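Local coordinates for protein alpha-L-rhamnosidase (Streptomyces avermitilis, PDB 3W5M) that hydrolyses terminal non-reducing alpha-L-rhamnose residues from alpha-L-rhamnosides such as citrus flavonoids and gum arabic, at residues A[636-641]-A[686-691]; A[669-674]-A[682-687]. All coordinates share one frame; numbering follows the deposited sequence.

Contact 1 (A[636-641]-A[686-691])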
loop_
_atom_site.group_PDB
_atom_site.type_symbol
_atom_site.label_atom_id
_atom_site.label_comp_id
_atom_site.label_asym_id
_atom_site.label_seq_id
_atom_site.Cartn_x
_atom_site.Cartn_y
_atom_site.Cartn_z
ATOM N N GLU A 636 -0.896 0.934 11.021
ATOM C CA GLU A 636 -0.412 2.158 10.397
ATOM C C GLU A 636 -0.729 2.045 8.904
ATOM O O GLU A 636 -1.855 2.294 8.543
ATOM C CB GLU A 636 1.068 2.412 10.739
ATOM C CG GLU A 636 1.474 3.839 10.431
ATOM C CD GLU A 636 2.561 4.372 11.338
ATOM O OE1 GLU A 636 3.101 3.592 12.173
ATOM O OE2 GLU A 636 2.856 5.595 11.218
ATOM N N ARG A 637 0.208 1.603 8.070
ATOM C CA ARG A 637 -0.058 1.378 6.624
ATOM C C ARG A 637 -0.505 2.654 5.952
ATOM O O ARG A 637 -1.502 2.667 5.226
ATOM C CB ARG A 637 -1.130 0.288 6.434
ATOM C CG ARG A 637 -0.999 -0.803 7.493
ATOM C CD ARG A 637 -1.796 -2.041 7.069
ATOM N NE ARG A 637 -1.906 -3.008 8.155
ATOM C CZ ARG A 637 -2.715 -4.063 8.078
ATOM N NH1 ARG A 637 -3.444 -4.219 6.978
ATOM N NH2 ARG A 637 -2.816 -4.926 9.090
ATOM N N LEU A 638 0.235 3.731 6.235
ATOM C CA LEU A 638 -0.070 5.048 5.704
ATOM C C LEU A 638 0.927 5.422 4.622
ATOM O O LEU A 638 2.021 4.843 4.560
ATOM C CB LEU A 638 -0.028 6.072 6.842
ATOM C CG LEU A 638 -0.949 5.733 8.026
ATOM C CD1 LEU A 638 -0.783 6.827 9.071
ATOM C CD2 LEU A 638 -2.416 5.686 7.606
ATOM N N GLY A 639 0.535 6.369 3.760
ATOM C CA GLY A 639 1.361 6.785 2.618
ATOM C C GLY A 639 2.425 7.774 3.073
ATOM O O GLY A 639 2.341 8.969 2.784
ATOM N N TRP A 640 3.404 7.272 3.814
ATOM C CA TRP A 640 4.425 8.130 4.444
ATOM C C TRP A 640 5.367 8.717 3.406
ATOM O O TRP A 640 5.966 7.999 2.624
ATOM C CB TRP A 640 5.210 7.340 5.498
ATOM C CG TRP A 640 4.536 7.339 6.856
ATOM C CD1 TRP A 640 3.726 6.358 7.353
ATOM C CD2 TRP A 640 4.596 8.363 7.873
ATOM N NE1 TRP A 640 3.306 6.686 8.623
ATOM C CE2 TRP A 640 3.802 7.919 8.955
ATOM C CE3 TRP A 640 5.243 9.610 7.973
ATOM C CZ2 TRP A 640 3.631 8.665 10.125
ATOM C CZ3 TRP A 640 5.086 10.344 9.133
ATOM C CH2 TRP A 640 4.278 9.875 10.199
ATOM N N THR A 641 5.450 10.045 3.400
ATOM C CA THR A 641 6.231 10.767 2.392
ATOM C C THR A 641 7.748 10.525 2.545
ATOM O O THR A 641 8.452 10.271 1.582
ATOM C CB THR A 641 5.885 12.289 2.463
ATOM O OG1 THR A 641 6.085 12.786 3.801
ATOM C CG2 THR A 641 4.459 12.496 2.099
ATOM N N GLY A 686 -5.804 11.360 10.103
ATOM C CA GLY A 686 -5.415 11.389 11.501
ATOM C C GLY A 686 -4.600 12.565 12.026
ATOM O O GLY A 686 -3.878 12.415 13.012
ATOM N N ASN A 687 -4.679 13.726 11.392
ATOM C CA ASN A 687 -3.953 14.915 11.929
ATOM C C ASN A 687 -2.460 14.710 12.271
ATOM O O ASN A 687 -1.978 15.110 13.344
ATOM C CB ASN A 687 -4.678 15.455 13.165
ATOM C CG ASN A 687 -6.085 15.930 12.859
ATOM O OD1 ASN A 687 -6.277 16.899 12.123
ATOM N ND2 ASN A 687 -7.080 15.257 13.438
ATOM N N LEU A 688 -1.765 14.005 11.395
ATOM C CA LEU A 688 -0.326 13.991 11.431
ATOM C C LEU A 688 0.044 15.324 10.826
ATOM O O LEU A 688 -0.804 16.008 10.231
ATOM C CB LEU A 688 0.204 12.815 10.622
ATOM C CG LEU A 688 -0.253 11.481 11.226
ATOM C CD1 LEU A 688 0.041 10.347 10.265
ATOM C CD2 LEU A 688 0.426 11.247 12.576
ATOM N N GLY A 689 1.297 15.706 10.987
ATOM C CA GLY A 689 1.721 17.034 10.595
ATOM C C GLY A 689 1.995 17.239 9.116
ATOM O O GLY A 689 1.632 16.426 8.254
ATOM N N ASN A 690 2.635 18.367 8.838
ATOM C CA ASN A 690 3.073 18.744 7.490
ATOM C C ASN A 690 4.299 19.649 7.565
ATOM O O ASN A 690 4.681 20.092 8.653
ATOM C CB ASN A 690 1.948 19.476 6.736
ATOM C CG ASN A 690 1.482 20.732 7.438
ATOM O OD1 ASN A 690 2.199 21.738 7.503
ATOM N ND2 ASN A 690 0.262 20.689 7.964
ATOM N N GLY A 691 4.899 19.941 6.415
ATOM C CA GLY A 691 6.028 20.894 6.362
ATOM C C GLY A 691 7.332 20.388 6.940
ATOM O O GLY A 691 8.181 21.184 7.375
#
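Leu-688 touches both Leu-638 and Trp-640 through a single methyl group: its CD1 lies 3.8 Å from Leu-638 CD1 and 4.0 Å from Trp-640 CZ2. Leu-688 is modelled in two conformers, and this description holds for one of them. Its CB already points at the other segment, and CG, anti to the carbonyl carbon (chi1 -63°), carries CD1 on to the two partners. The leucine thus helps span the 10.3 Å between Leu-688 CA and Trp-640 CA, crossing the indole side chain at about a right angle.

Followed outward from CB, Trp-640 turns its ring back toward Glu-636. Its CD1 passes 3.6 Å from Leu-638 O, the carbonyl that also takes a weak bond from Trp-640 N around Gly-639, centre of an inverse gamma turn. NE1 then donates to Glu-636 OE2 (2.9 Å, 132° at the hydrogen), a bent bond reaching OE2 from above the carboxylate plane, while Glu-636 CG lies at the ring edge in its plane. CZ2, farther out, meets the leucine. Tryptophan suits this place because one flat group offers a polar N-H to the acid and a large apolar surface to the methyl, which approaches obliquely.

Glu-636, salt-bridged to Arg-634, is the probable proton donor and a rhamnose-binding residue; Trp-640 neighbours the sugar-binding Asp-630 and Asp-643. The contact therefore belongs to the active site of the family 78 (alpha/alpha)6 barrel.

Contact 2 (A[669-674]-A[682-687])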
loop_
_atom_site.group_PDB
_atom_site.type_symbol
_atom_site.label_atom_id
_atom_site.label_comp_id
_atom_site.label_asym_id
_atom_site.label_seq_id
_atom_site.Cartn_x
_atom_site.Cartn_y
_atom_site.Cartn_z
ATOM N N ARG A 669 -0.519 15.757 -3.851
ATOM C CA ARG A 669 -1.066 17.068 -4.231
ATOM C C ARG A 669 -2.483 17.322 -3.776
ATOM O O ARG A 669 -2.815 18.458 -3.435
ATOM C CB ARG A 669 -0.902 17.347 -5.729
ATOM C CG ARG A 669 0.562 17.574 -6.097
ATOM C CD ARG A 669 0.769 17.960 -7.553
ATOM N NE ARG A 669 0.290 16.911 -8.468
ATOM C CZ ARG A 669 1.058 15.956 -8.976
ATOM N NH1 ARG A 669 2.361 15.878 -8.685
ATOM N NH2 ARG A 669 0.523 15.089 -9.829
ATOM N N ASP A 670 -3.319 16.292 -3.695
ATOM C CA ASP A 670 -4.681 16.463 -3.169
ATOM C C ASP A 670 -4.617 16.861 -1.696
ATOM O O ASP A 670 -5.569 17.464 -1.188
ATOM C CB ASP A 670 -5.479 15.135 -3.170
ATOM C CG ASP A 670 -6.156 14.824 -4.483
ATOM O OD1 ASP A 670 -6.261 15.699 -5.376
ATOM O OD2 ASP A 670 -6.610 13.655 -4.632
ATOM N N ALA A 671 -3.541 16.465 -1.006
ATOM C CA ALA A 671 -3.406 16.709 0.450
ATOM C C ALA A 671 -2.622 17.987 0.776
ATOM O O ALA A 671 -2.593 18.417 1.952
ATOM C CB ALA A 671 -2.769 15.522 1.145
ATOM N N GLN A 672 -1.983 18.570 -0.225
ATOM C CA GLN A 672 -1.104 19.754 0.036
ATOM C C GLN A 672 -1.933 20.853 0.703
ATOM O O GLN A 672 -3.074 21.146 0.278
ATOM C CB GLN A 672 -0.430 20.227 -1.253
ATOM C CG GLN A 672 0.713 21.249 -1.047
ATOM C CD GLN A 672 1.446 21.566 -2.346
ATOM O OE1 GLN A 672 1.002 21.177 -3.411
ATOM N NE2 GLN A 672 2.595 22.253 -2.255
ATOM N N THR A 673 -1.399 21.455 1.766
ATOM C CA THR A 673 -2.227 22.400 2.524
ATOM C C THR A 673 -2.360 23.699 1.753
ATOM O O THR A 673 -1.598 23.941 0.803
ATOM C CB THR A 673 -1.651 22.726 3.898
ATOM O OG1 THR A 673 -0.492 23.566 3.725
ATOM C CG2 THR A 673 -1.312 21.440 4.643
ATOM N N SER A 674 -3.331 24.515 2.166
ATOM C CA SER A 674 -3.640 25.767 1.475
ATOM C C SER A 674 -2.465 26.738 1.540
ATOM O O SER A 674 -2.400 27.645 0.735
ATOM C CB SER A 674 -4.875 26.424 2.056
ATOM O OG SER A 674 -4.692 26.753 3.432
ATOM N N ALA A 682 0.149 10.861 2.780
ATOM C CA ALA A 682 -0.846 11.100 1.747
ATOM C C ALA A 682 -1.386 9.741 1.268
ATOM O O ALA A 682 -0.594 8.861 0.955
ATOM C CB ALA A 682 -0.225 11.872 0.588
ATOM N N PRO A 683 -2.723 9.571 1.225
ATOM C CA PRO A 683 -3.819 10.452 1.684
ATOM C C PRO A 683 -3.652 10.884 3.133
ATOM O O PRO A 683 -3.151 10.132 3.969
ATOM C CB PRO A 683 -5.068 9.565 1.567
ATOM C CG PRO A 683 -4.732 8.630 0.463
ATOM C CD PRO A 683 -3.260 8.323 0.624
ATOM N N ALA A 684 -4.085 12.105 3.414
ATOM C CA ALA A 684 -3.910 12.682 4.737
ATOM C C ALA A 684 -5.032 12.217 5.666
ATOM O O ALA A 684 -6.206 12.478 5.423
ATOM C CB ALA A 684 -3.843 14.209 4.645
ATOM N N VAL A 685 -4.650 11.468 6.689
ATOM C CA VAL A 685 -5.570 11.020 7.727
ATOM C C VAL A 685 -4.942 11.263 9.093
ATOM O O VAL A 685 -3.711 11.398 9.203
ATOM C CB VAL A 685 -5.956 9.525 7.573
ATOM C CG1 VAL A 685 -6.744 9.313 6.301
ATOM C CG2 VAL A 685 -4.732 8.621 7.574
ATOM N N GLY A 686 -5.804 11.360 10.103
ATOM C CA GLY A 686 -5.415 11.389 11.501
ATOM C C GLY A 686 -4.600 12.565 12.026
ATOM O O GLY A 686 -3.878 12.415 13.012
ATOM N N ASN A 687 -4.679 13.726 11.392
ATOM C CA ASN A 687 -3.953 14.915 11.929
ATOM C C ASN A 687 -2.460 14.710 12.271
ATOM O O ASN A 687 -1.978 15.110 13.344
ATOM C CB ASN A 687 -4.678 15.455 13.165
ATOM C CG ASN A 687 -6.085 15.930 12.859
ATOM O OD1 ASN A 687 -6.277 16.899 12.123
ATOM N ND2 ASN A 687 -7.080 15.257 13.438
#
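At the C-terminal end of helix 658-671 in the catalytic (alpha/alpha)6 barrel, Ala-671 packs against the loop that follows, meeting Ala-684 and Ala-682. The junction is made of methyl groups alone. Ala-671 CB lies 3.9 Å from Ala-684 CB, in ordinary van der Waals contact, and a looser 4.5 Å from Ala-682 CB. From Ala-671 CB the two loop methyls lie in directions about 90° apart, so it sits in the angle between them.

All three CB atoms point toward the opposite segment, and the CA atoms of Ala-671 and Ala-684 come within 5.9 Å. At that spacing alanine is an apt size: a methyl from each side bridges the gap. Pro-683 stands between the two loop alanines with a cis peptide bond before it. No hydrogen bond crosses here; the polar tie is beside it, where Ala-682 O accepts from Trp-664 NE1 on the same helix.

Around this small apolar joint, Asp-670 forms a salt bridge to Arg-353 of strand 353-360. Arg-669, whose CB points away from the loop, and Gln-672 instead lie against helix 713-732.

Contacts 1 and 2 share Gly-686 and Asn-687, and their centres lie 8 Å apart, so one loop after helix 658-671 serves both. Residues 682-687 lean back on that helix; residues 686-691 pass by 636-641, reaching it through Leu-688. Both contacts are partly buried and apolar, but contact 1 has beside it a hydrogen bond within 636-641, from the indole to the probable proton donor. Contact 2 joins methyls alone, with the Ala-682 side chain about 10 Å from that of rhamnose-binding Trp-695. A probable hydrogen bond between Ala-682 N and Gly-639 O (2.9 Å) and Leu-638 CD2 packing on Val-685 CG2 (3.7 Å) tie the two together.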